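Local coordinates for heat shock protein, putative (Plasmodium falciparum, PDB 1Y6Z) that is the middle domain of a putative Hsp90-family heat shock protein and probably serves ATP-dependent protein folding as part of the full-length chaperone, at residues K12-T15 with E16-Y20; D189-S192 with Y193-N196; E195-K198 with E199-C203. One frame throughout, in Å; residues are numbered along the deposited sequence.

The three contacts are all local, each between residues a few positions apart, and they follow one another along the middle domain of this Hsp90-family protein. Interaction 1 opens helix 16-27 near the N-terminal end of the chain, beside strand 35-41 of the five-stranded mixed sheet. Interaction 2 is the short helix 190-195, and interaction 3 the loop that leads from it to strand 204-208 of the three-stranded parallel sheet. Interactions 2 and 3 share Glu195 and Asn196, with centres about 9 Å apart, and form one continuous piece that also touches the second subunit. Interaction 1 lies far from it, its centre about 37 Å from that of interaction 2 and about 46 Å from that of interaction 3.

Interaction 1: residues K12-T15 with E16-Y20; sequences KSLT and ENDYY
Thr15 and Asp18 exchange bonds across the first turn of helix 16-27, each side chain meeting the other's backbone nitrogen. Thr15 OG1 stands between its own backbone N and carbonyl carbon (chi1 60°), a position that aims it into the opening turn, where it accepts from Asp18 N at 3.2 Å. In return, Asp18 swings CG back beside its own backbone N, and its OD2 takes the N-H of Thr15 in a bond of 3.0 Å that is nearly straight at the hydrogen, 167°. The N-H arrives from above the carboxylate plane, 44° out of it. Threonine suits the cap because its short hydroxyl can replace the missing carbonyl of a preceding turn; aspartate, with its negative charge near the helix start, would probably also be favoured by the helix dipole. The backbone adds a weak bond from Tyr19 N to Thr15 O.

The side chain of Leu14, just before the cap, crosses those of Asp18 and Tyr19 at about a right angle. Its CD1 and CB meet the CE1-CZ part of the Tyr19 ring obliquely, CD1 lying 3.6 Å from CZ and CB 3.6 Å from CE1. Leu14 CA also packs 3.4 Å from Asp18 OD2. Leucine gives the ring an apolar neighbour, and the tyrosine combines that greasy flank with a polar tip: its OH is hydrogen-bonded to His38 ND1 on strand 35-41, and its ring stacks with Tyr36. The helix start is thereby joined to the edge of the mixed sheet. Reciprocal side-chain-to-backbone bonding between the N-cap residue and the residue three places on defines a capping box, here formed by Thr15 and Asp18.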
ATOM      1  N   LYS B  12      -9.725   6.203 -21.068  1.00 40.01           N
ATOM      2  CA  LYS B  12     -11.064   6.756 -20.851  1.00 38.16           C
ATOM      3  C   LYS B  12     -12.070   6.440 -21.928  1.00 37.72           C
ATOM      4  O   LYS B  12     -13.248   6.407 -21.649  1.00 36.93           O
ATOM      5  CB  LYS B  12     -11.017   8.264 -20.600  1.00 38.07           C
ATOM      6  CG  LYS B  12     -10.585   8.610 -19.183  1.00 40.68           C
ATOM      7  CD  LYS B  12      -9.816   9.916 -19.148  1.00 41.54           C
ATOM      8  CE  LYS B  12      -8.304   9.706 -19.157  1.00 43.70           C
ATOM      9  NZ  LYS B  12      -7.603  10.985 -19.517  1.00 46.88           N
ATOM     10  N   SER B  13     -11.621   6.230 -23.153  1.00 37.66           N
ATOM     11  CA  SER B  13     -12.533   5.899 -24.224  1.00 38.71           C
ATOM     12  C   SER B  13     -12.759   4.380 -24.337  1.00 37.89           C
ATOM     13  O   SER B  13     -13.819   3.940 -24.806  1.00 38.76           O
ATOM     14  CB  SER B  13     -12.017   6.435 -25.560  1.00 40.52           C
ATOM     15  OG  SER B  13     -13.129   6.581 -26.460  1.00 45.21           O
ATOM     16  N   LEU B  14     -11.773   3.604 -23.876  1.00 35.34           N
ATOM     17  CA  LEU B  14     -11.761   2.120 -23.929  1.00 32.19           C
ATOM     18  C   LEU B  14     -12.789   1.420 -23.030  1.00 31.26           C
ATOM     19  O   LEU B  14     -13.017   1.821 -21.905  1.00 29.06           O
ATOM     20  CB  LEU B  14     -10.328   1.625 -23.576  1.00 33.05           C
ATOM     21  CG  LEU B  14      -9.184   2.268 -24.400  1.00 31.94           C
ATOM     22  CD1 LEU B  14      -7.742   1.910 -23.925  1.00 32.12           C
ATOM     23  CD2 LEU B  14      -9.378   1.938 -25.835  1.00 33.32           C
ATOM     24  N   THR B  15     -13.379   0.317 -23.502  1.00 30.29           N
ATOM     25  CA  THR B  15     -14.278  -0.448 -22.662  1.00 30.11           C
ATOM     26  C   THR B  15     -13.535  -1.670 -22.106  1.00 29.60           C
ATOM     27  O   THR B  15     -12.479  -2.045 -22.621  1.00 27.18           O
ATOM     28  CB  THR B  15     -15.484  -1.004 -23.479  1.00 30.61           C
ATOM     29  OG1 THR B  15     -15.002  -1.853 -24.534  1.00 30.38           O
ATOM     30  CG2 THR B  15     -16.391   0.106 -24.008  1.00 29.57           C
ATOM     31  N   GLU B  16     -14.086  -2.298 -21.082  1.00 29.75           N
ATOM     32  CA  GLU B  16     -13.574  -3.581 -20.641  1.00 29.74           C
ATOM     33  C   GLU B  16     -13.355  -4.549 -21.781  1.00 28.94           C
ATOM     34  O   GLU B  16     -12.333  -5.228 -21.830  1.00 28.12           O
ATOM     35  CB  GLU B  16     -14.502  -4.243 -19.630  1.00 30.76           C
ATOM     36  CG  GLU B  16     -13.819  -5.402 -18.864  1.00 32.54           C
ATOM     37  CD  GLU B  16     -14.750  -6.135 -17.928  1.00 34.17           C
ATOM     38  OE1 GLU B  16     -15.709  -6.779 -18.399  1.00 39.59           O
ATOM     39  OE2 GLU B  16     -14.495  -6.124 -16.714  1.00 42.58           O
ATOM     40  N   ASN B  17     -14.290  -4.584 -22.718  1.00 28.58           N
ATOM     41  CA  ASN B  17     -14.204  -5.500 -23.842  1.00 30.81           C
ATOM     42  C   ASN B  17     -13.019  -5.211 -24.740  1.00 29.46           C
ATOM     43  O   ASN B  17     -12.465  -6.150 -25.286  1.00 30.57           O
ATOM     44  CB  ASN B  17     -15.476  -5.515 -24.679  1.00 30.62           C
ATOM     45  CG  ASN B  17     -15.447  -6.621 -25.742  1.00 36.19           C
ATOM     46  OD1 ASN B  17     -15.684  -7.787 -25.426  1.00 42.32           O
ATOM     47  ND2 ASN B  17     -15.103  -6.262 -26.993  1.00 35.37           N
ATOM     48  N   ASP B  18     -12.639  -3.937 -24.894  1.00 27.53           N
ATOM     49  CA  ASP B  18     -11.478  -3.538 -25.654  1.00 26.24           C
ATOM     50  C   ASP B  18     -10.191  -4.150 -25.024  1.00 24.42           C
ATOM     51  O   ASP B  18      -9.319  -4.616 -25.717  1.00 23.94           O
ATOM     52  CB  ASP B  18     -11.324  -2.019 -25.680  1.00 25.99           C
ATOM     53  CG  ASP B  18     -12.348  -1.334 -26.589  1.00 31.55           C
ATOM     54  OD1 ASP B  18     -12.823  -1.993 -27.533  1.00 32.28           O
ATOM     55  OD2 ASP B  18     -12.673  -0.159 -26.329  1.00 31.57           O
ATOM     56  N   TYR B  19     -10.117  -4.110 -23.696  1.00 23.42           N
ATOM     57  CA  TYR B  19      -8.956  -4.684 -22.970  1.00 22.33           C
ATOM     58  C   TYR B  19      -8.943  -6.230 -23.035  1.00 22.65           C
ATOM     59  O   TYR B  19      -7.888  -6.866 -23.253  1.00 22.22           O
ATOM     60  CB  TYR B  19      -9.012  -4.195 -21.519  1.00 22.57           C
ATOM     61  CG  TYR B  19      -8.552  -2.753 -21.334  1.00 23.42           C
ATOM     62  CD1 TYR B  19      -9.463  -1.741 -21.102  1.00 26.38           C
ATOM     63  CD2 TYR B  19      -7.184  -2.410 -21.407  1.00 23.38           C
ATOM     64  CE1 TYR B  19      -9.032  -0.408 -20.899  1.00 23.53           C
ATOM     65  CE2 TYR B  19      -6.750  -1.108 -21.183  1.00 25.60           C
ATOM     66  CZ  TYR B  19      -7.683  -0.109 -20.947  1.00 27.21           C
ATOM     67  OH  TYR B  19      -7.239   1.205 -20.730  1.00 26.16           O
ATOM     68  N   TYR B  20     -10.099  -6.821 -22.794  1.00 24.03           N
ATOM     69  CA  TYR B  20     -10.235  -8.296 -22.876  1.00 27.19           C
ATOM     70  C   TYR B  20      -9.927  -8.815 -24.276  1.00 27.02           C
ATOM     71  O   TYR B  20      -9.232  -9.809 -24.416  1.00 27.05           O
ATOM     72  CB  TYR B  20     -11.638  -8.709 -22.494  1.00 26.81           C
ATOM     73  CG  TYR B  20     -11.953  -8.767 -21.028  1.00 30.51           C
ATOM     74  CD1 TYR B  20     -11.167  -8.107 -20.052  1.00 22.79           C
ATOM     75  CD2 TYR B  20     -13.094  -9.456 -20.597  1.00 29.12           C
ATOM     76  CE1 TYR B  20     -11.524  -8.144 -18.704  1.00 25.70           C
ATOM     77  CE2 TYR B  20     -13.428  -9.492 -19.252  1.00 33.51           C
ATOM     78  CZ  TYR B  20     -12.623  -8.850 -18.315  1.00 28.52           C
ATOM     79  OH  TYR B  20     -12.935  -8.903 -16.967  1.00 33.13           O
TER

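Interaction 2: residues D189-S192 with Y193-N196; sequences DLDS and YIEN
Ser192, Tyr193 and Asp191 carry most of this contact, which takes in the whole short helix 190-195 with its N-cap Asp189 and the residue that ends it, Asn196. Ser192 is gripped twice by one oxygen, Asp189 OD1, through its backbone N-H and its hydroxyl. The N-H is capped by Asp189 OD1 at 3.0 Å, and Ser192 OG, turned beside its own backbone N (chi1 -63°), donates to the same atom; both donors meet OD1 on the syn side. A small hydroxyl residue fits here, since it can add a second bond to the cap.

Tyr193 binds Asp189 O through its backbone N, while CG lies anti to that N (chi1 -178°), which carries the ring away from the preceding turn. CB passes 3.3 Å from Leu190 O. Tyrosine suits the place because its ring packs on Leu232 of strand 231-234 while its hydroxyl can both donate to Asp230 O and accept from Tyr205 N.

Asp191 supplies its carbonyl to Glu195 N at 2.9 Å. A charged aspartate suits its position, for its OD2 is hydrogen-bonded to Tyr251 OH and salt-bridged to Lys252, much as Asp189 OD2 is salt-bridged to Lys140. Where the helix finishes, Asn196 N makes two weak bonds, to Tyr193 O and, with 133° at the hydrogen, to Ser192 O; Ser192 O also lies 3.2 Å from Glu195 CB.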
ATOM      1  N   ASP B 189      -7.687 -15.358   6.136  1.00 24.32           N
ATOM      2  CA  ASP B 189      -6.458 -14.657   5.871  1.00 26.21           C
ATOM      3  C   ASP B 189      -5.763 -14.391   7.224  1.00 25.02           C
ATOM      4  O   ASP B 189      -6.324 -14.703   8.299  1.00 24.58           O
ATOM      5  CB  ASP B 189      -6.685 -13.394   4.987  1.00 25.57           C
ATOM      6  CG  ASP B 189      -7.607 -12.351   5.648  1.00 29.02           C
ATOM      7  OD1 ASP B 189      -7.948 -12.503   6.835  1.00 30.67           O
ATOM      8  OD2 ASP B 189      -7.996 -11.360   4.985  1.00 29.51           O
ATOM      9  N   LEU B 190      -4.547 -13.895   7.191  1.00 23.44           N
ATOM     10  CA  LEU B 190      -3.814 -13.700   8.430  1.00 24.84           C
ATOM     11  C   LEU B 190      -4.427 -12.582   9.317  1.00 25.48           C
ATOM     12  O   LEU B 190      -4.518 -12.720  10.558  1.00 23.43           O
ATOM     13  CB  LEU B 190      -2.322 -13.498   8.180  1.00 24.21           C
ATOM     14  CG  LEU B 190      -1.552 -14.642   7.434  1.00 23.82           C
ATOM     15  CD1 LEU B 190      -0.031 -14.282   7.218  1.00 28.06           C
ATOM     16  CD2 LEU B 190      -1.691 -15.989   8.166  1.00 26.21           C
ATOM     17  N   ASP B 191      -4.851 -11.493   8.705  1.00 27.02           N
ATOM     18  CA  ASP B 191      -5.353 -10.361   9.504  1.00 29.43           C
ATOM     19  C   ASP B 191      -6.641 -10.753  10.247  1.00 29.62           C
ATOM     20  O   ASP B 191      -6.873 -10.291  11.370  1.00 31.82           O
ATOM     21  CB  ASP B 191      -5.601  -9.145   8.617  1.00 29.92           C
ATOM     22  CG  ASP B 191      -4.313  -8.566   8.025  1.00 32.13           C
ATOM     23  OD1 ASP B 191      -4.434  -7.944   6.966  1.00 36.05           O
ATOM     24  OD2 ASP B 191      -3.186  -8.670   8.593  1.00 35.51           O
ATOM     25  N   SER B 192      -7.447 -11.608   9.642  1.00 29.17           N
ATOM     26  CA  SER B 192      -8.652 -12.083  10.264  1.00 31.47           C
ATOM     27  C   SER B 192      -8.313 -13.018  11.424  1.00 31.81           C
ATOM     28  O   SER B 192      -8.967 -12.951  12.463  1.00 31.40           O
ATOM     29  CB  SER B 192      -9.586 -12.780   9.291  1.00 31.60           C
ATOM     30  OG  SER B 192     -10.037 -11.901   8.275  1.00 35.13           O
ATOM     31  N   TYR B 193      -7.289 -13.852  11.238  1.00 31.91           N
ATOM     32  CA  TYR B 193      -6.757 -14.642  12.342  1.00 33.03           C
ATOM     33  C   TYR B 193      -6.342 -13.730  13.487  1.00 33.86           C
ATOM     34  O   TYR B 193      -6.701 -13.995  14.632  1.00 33.31           O
ATOM     35  CB  TYR B 193      -5.593 -15.546  11.918  1.00 32.11           C
ATOM     36  CG  TYR B 193      -5.007 -16.445  13.012  1.00 30.92           C
ATOM     37  CD1 TYR B 193      -5.176 -17.829  12.976  1.00 26.11           C
ATOM     38  CD2 TYR B 193      -4.257 -15.907  14.058  1.00 30.72           C
ATOM     39  CE1 TYR B 193      -4.599 -18.649  13.941  1.00 30.09           C
ATOM     40  CE2 TYR B 193      -3.731 -16.717  15.051  1.00 34.26           C
ATOM     41  CZ  TYR B 193      -3.902 -18.074  14.994  1.00 31.07           C
ATOM     42  OH  TYR B 193      -3.329 -18.841  16.006  1.00 35.36           O
ATOM     43  N   ILE B 194      -5.530 -12.718  13.185  1.00 34.92           N
ATOM     44  CA  ILE B 194      -5.059 -11.770  14.189  1.00 36.50           C
ATOM     45  C   ILE B 194      -6.237 -11.145  14.964  1.00 38.97           C
ATOM     46  O   ILE B 194      -6.197 -11.080  16.191  1.00 38.08           O
ATOM     47  CB  ILE B 194      -4.175 -10.656  13.577  1.00 36.47           C
ATOM     48  CG1 ILE B 194      -2.806 -11.237  13.178  1.00 36.35           C
ATOM     49  CG2 ILE B 194      -4.016  -9.477  14.586  1.00 35.28           C
ATOM     50  CD1 ILE B 194      -1.930 -10.337  12.321  1.00 33.97           C
ATOM     51  N   GLU B 195      -7.270 -10.722  14.220  1.00 40.86           N
ATOM     52  CA  GLU B 195      -8.547 -10.177  14.720  1.00 42.95           C
ATOM     53  C   GLU B 195      -9.213 -11.086  15.751  1.00 42.31           C
ATOM     54  O   GLU B 195      -9.787 -10.621  16.743  1.00 42.83           O
ATOM     55  CB  GLU B 195      -9.480  -9.923  13.509  1.00 42.62           C
ATOM     56  CG  GLU B 195     -10.964 -10.323  13.641  1.00 46.03           C
ATOM     57  CD  GLU B 195     -11.753 -10.419  12.291  1.00 47.17           C
ATOM     58  OE1 GLU B 195     -12.653 -11.280  12.192  1.00 53.50           O
ATOM     59  OE2 GLU B 195     -11.522  -9.635  11.334  1.00 53.35           O
ATOM     60  N   ASN B 196      -9.110 -12.384  15.507  1.00 41.75           N
ATOM     61  CA  ASN B 196      -9.785 -13.396  16.299  1.00 41.01           C
ATOM     62  C   ASN B 196      -8.955 -13.950  17.448  1.00 39.22           C
ATOM     63  O   ASN B 196      -9.388 -14.869  18.107  1.00 39.59           O
ATOM     64  CB  ASN B 196     -10.281 -14.525  15.392  1.00 41.10           C
ATOM     65  CG  ASN B 196     -11.555 -14.170  14.676  1.00 45.58           C
ATOM     66  OD1 ASN B 196     -12.531 -13.748  15.314  1.00 47.99           O
ATOM     67  ND2 ASN B 196     -11.562 -14.319  13.339  1.00 45.29           N
TER

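Interaction 3: residues E195-K198 with E199-C203; sequences ENMK and EDQKC
Met197 and Gln201 cross at about a right angle, and their meeting is the close-packed side of this loop. The methionine chain bends at its last torsion (chi3 76°), bringing CE to 3.5 Å from Gln201 CG and to 3.2 Å from the carbonyl oxygen of Cys203. An unbranched, flexible thioether is well suited to follow such a curved path. In Gln201, a chi1 of -178° sends CG away from the backbone N, and the extended chain lays the amide across the inside of the loop, where it uses both ends. OE1 accepts from Lys198 N at 3.2 Å, and NE2 donates to Cys203 O at 2.8 Å, the latter almost in line with the carbonyl bond. One buried amide therefore ties Lys198, near the start of the loop, to Cys203 at its end, a task for which glutamine has both the length and the paired donor and acceptor. NE2 also has a weak hydrogen bond with Tyr193 OH, which joins the loop to helix 190-195.

The outer side is looser. Lys198 to Gln201 form a type I beta turn, closed by Gln201 N bonding to Lys198 O at 3.1 Å. At its corners Glu199 and Asp200 are exposed, their charged ends suiting the solvent. Glu199 also packs against Gln44 of the second subunit, and Lys198, exposed as well, leads its chain away from the turn, its NZ hydrogen-bonded to Asn228 O.

The loop joins the end of helix 190-195 to strand 204-208, the central strand of the three-stranded parallel sheet. Tyr254 touches Met197, Tyr229 rests on Gln201, and both come from loops next to the outer strands 256-258 and 231-234.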
ATOM      1  N   GLU B 195      -7.270 -10.722  14.220  1.00 40.86           N
ATOM      2  CA  GLU B 195      -8.547 -10.177  14.720  1.00 42.95           C
ATOM      3  C   GLU B 195      -9.213 -11.086  15.751  1.00 42.31           C
ATOM      4  O   GLU B 195      -9.787 -10.621  16.743  1.00 42.83           O
ATOM      5  CB  GLU B 195      -9.480  -9.923  13.509  1.00 42.62           C
ATOM      6  CG  GLU B 195     -10.964 -10.323  13.641  1.00 46.03           C
ATOM      7  CD  GLU B 195     -11.753 -10.419  12.291  1.00 47.17           C
ATOM      8  OE1 GLU B 195     -12.653 -11.280  12.192  1.00 53.50           O
ATOM      9  OE2 GLU B 195     -11.522  -9.635  11.334  1.00 53.35           O
ATOM     10  N   ASN B 196      -9.110 -12.384  15.507  1.00 41.75           N
ATOM     11  CA  ASN B 196      -9.785 -13.396  16.299  1.00 41.01           C
ATOM     12  C   ASN B 196      -8.955 -13.950  17.448  1.00 39.22           C
ATOM     13  O   ASN B 196      -9.388 -14.869  18.107  1.00 39.59           O
ATOM     14  CB  ASN B 196     -10.281 -14.525  15.392  1.00 41.10           C
ATOM     15  CG  ASN B 196     -11.555 -14.170  14.676  1.00 45.58           C
ATOM     16  OD1 ASN B 196     -12.531 -13.748  15.314  1.00 47.99           O
ATOM     17  ND2 ASN B 196     -11.562 -14.319  13.339  1.00 45.29           N
ATOM     18  N   MET B 197      -7.783 -13.388  17.698  1.00 38.42           N
ATOM     19  CA  MET B 197      -6.862 -13.915  18.725  1.00 38.11           C
ATOM     20  C   MET B 197      -7.446 -13.721  20.133  1.00 38.98           C
ATOM     21  O   MET B 197      -8.054 -12.710  20.428  1.00 38.10           O
ATOM     22  CB  MET B 197      -5.468 -13.265  18.660  1.00 38.58           C
ATOM     23  CG  MET B 197      -4.582 -13.630  17.414  1.00 36.51           C
ATOM     24  SD  MET B 197      -2.969 -12.862  17.343  1.00 34.41           S
ATOM     25  CE  MET B 197      -2.029 -13.777  18.525  1.00 39.87           C
ATOM     26  N   LYS B 198      -7.268 -14.713  20.979  1.00 40.64           N
ATOM     27  CA  LYS B 198      -7.692 -14.577  22.368  1.00 42.45           C
ATOM     28  C   LYS B 198      -6.860 -13.533  23.135  1.00 42.88           C
ATOM     29  O   LYS B 198      -5.831 -13.024  22.648  1.00 42.57           O
ATOM     30  CB  LYS B 198      -7.664 -15.943  23.060  1.00 41.37           C
ATOM     31  CG  LYS B 198      -8.558 -16.988  22.441  1.00 44.68           C
ATOM     32  CD  LYS B 198     -10.035 -16.575  22.481  1.00 48.92           C
ATOM     33  CE  LYS B 198     -10.968 -17.791  22.479  1.00 51.53           C
ATOM     34  NZ  LYS B 198     -11.147 -18.406  21.126  1.00 54.08           N
ATOM     35  N   GLU B 199      -7.317 -13.230  24.350  1.00 44.80           N
ATOM     36  CA  GLU B 199      -6.852 -12.080  25.107  1.00 46.41           C
ATOM     37  C   GLU B 199      -5.353 -12.040  25.337  1.00 46.07           C
ATOM     38  O   GLU B 199      -4.704 -11.002  25.064  1.00 47.13           O
ATOM     39  CB  GLU B 199      -7.603 -11.993  26.444  1.00 47.19           C
ATOM     40  CG  GLU B 199      -9.100 -11.820  26.214  1.00 52.11           C
ATOM     41  CD  GLU B 199      -9.672 -10.607  26.934  1.00 58.61           C
ATOM     42  OE1 GLU B 199      -9.631 -10.593  28.191  1.00 60.03           O
ATOM     43  OE2 GLU B 199     -10.190  -9.684  26.237  1.00 60.53           O
ATOM     44  N   ASP B 200      -4.833 -13.159  25.848  1.00 45.11           N
ATOM     45  CA  ASP B 200      -3.421 -13.341  26.168  1.00 44.64           C
ATOM     46  C   ASP B 200      -2.701 -14.201  25.124  1.00 43.14           C
ATOM     47  O   ASP B 200      -1.571 -14.656  25.365  1.00 42.97           O
ATOM     48  CB  ASP B 200      -3.285 -14.007  27.552  1.00 45.97           C
ATOM     49  CG  ASP B 200      -4.158 -13.341  28.624  1.00 49.19           C
ATOM     50  OD1 ASP B 200      -4.365 -12.106  28.563  1.00 50.35           O
ATOM     51  OD2 ASP B 200      -4.652 -14.074  29.515  1.00 53.44           O
ATOM     52  N   GLN B 201      -3.350 -14.437  23.977  1.00 42.25           N
ATOM     53  CA  GLN B 201      -2.707 -15.146  22.845  1.00 40.49           C
ATOM     54  C   GLN B 201      -1.775 -14.177  22.191  1.00 40.90           C
ATOM     55  O   GLN B 201      -2.194 -13.088  21.825  1.00 41.56           O
ATOM     56  CB  GLN B 201      -3.712 -15.615  21.789  1.00 41.08           C
ATOM     57  CG  GLN B 201      -3.016 -16.413  20.639  1.00 38.39           C
ATOM     58  CD  GLN B 201      -3.983 -16.899  19.566  1.00 37.50           C
ATOM     59  OE1 GLN B 201      -5.183 -16.776  19.706  1.00 32.95           O
ATOM     60  NE2 GLN B 201      -3.443 -17.436  18.473  1.00 31.63           N
ATOM     61  N   LYS B 202      -0.516 -14.566  22.064  1.00 40.90           N
ATOM     62  CA  LYS B 202       0.510 -13.673  21.507  1.00 41.51           C
ATOM     63  C   LYS B 202       1.002 -14.093  20.115  1.00 41.17           C
ATOM     64  O   LYS B 202       1.617 -13.294  19.412  1.00 42.04           O
ATOM     65  CB  LYS B 202       1.704 -13.514  22.479  1.00 42.14           C
ATOM     66  CG  LYS B 202       2.579 -14.766  22.712  1.00 43.67           C
ATOM     67  CD  LYS B 202       2.034 -15.653  23.887  1.00 44.76           C
ATOM     68  CE  LYS B 202       2.929 -16.855  24.263  1.00 46.50           C
ATOM     69  NZ  LYS B 202       3.253 -17.800  23.123  1.00 49.82           N
ATOM     70  N   CYS B 203       0.703 -15.330  19.716  1.00 40.11           N
ATOM     71  CA  CYS B 203       1.360 -15.962  18.549  1.00 40.32           C
ATOM     72  C   CYS B 203       0.340 -16.423  17.554  1.00 37.70           C
ATOM     73  O   CYS B 203      -0.793 -16.720  17.932  1.00 36.60           O
ATOM     74  CB  CYS B 203       2.103 -17.237  18.971  1.00 40.49           C
ATOM     75  SG  CYS B 203       3.614 -17.006  19.842  1.00 47.54           S
TER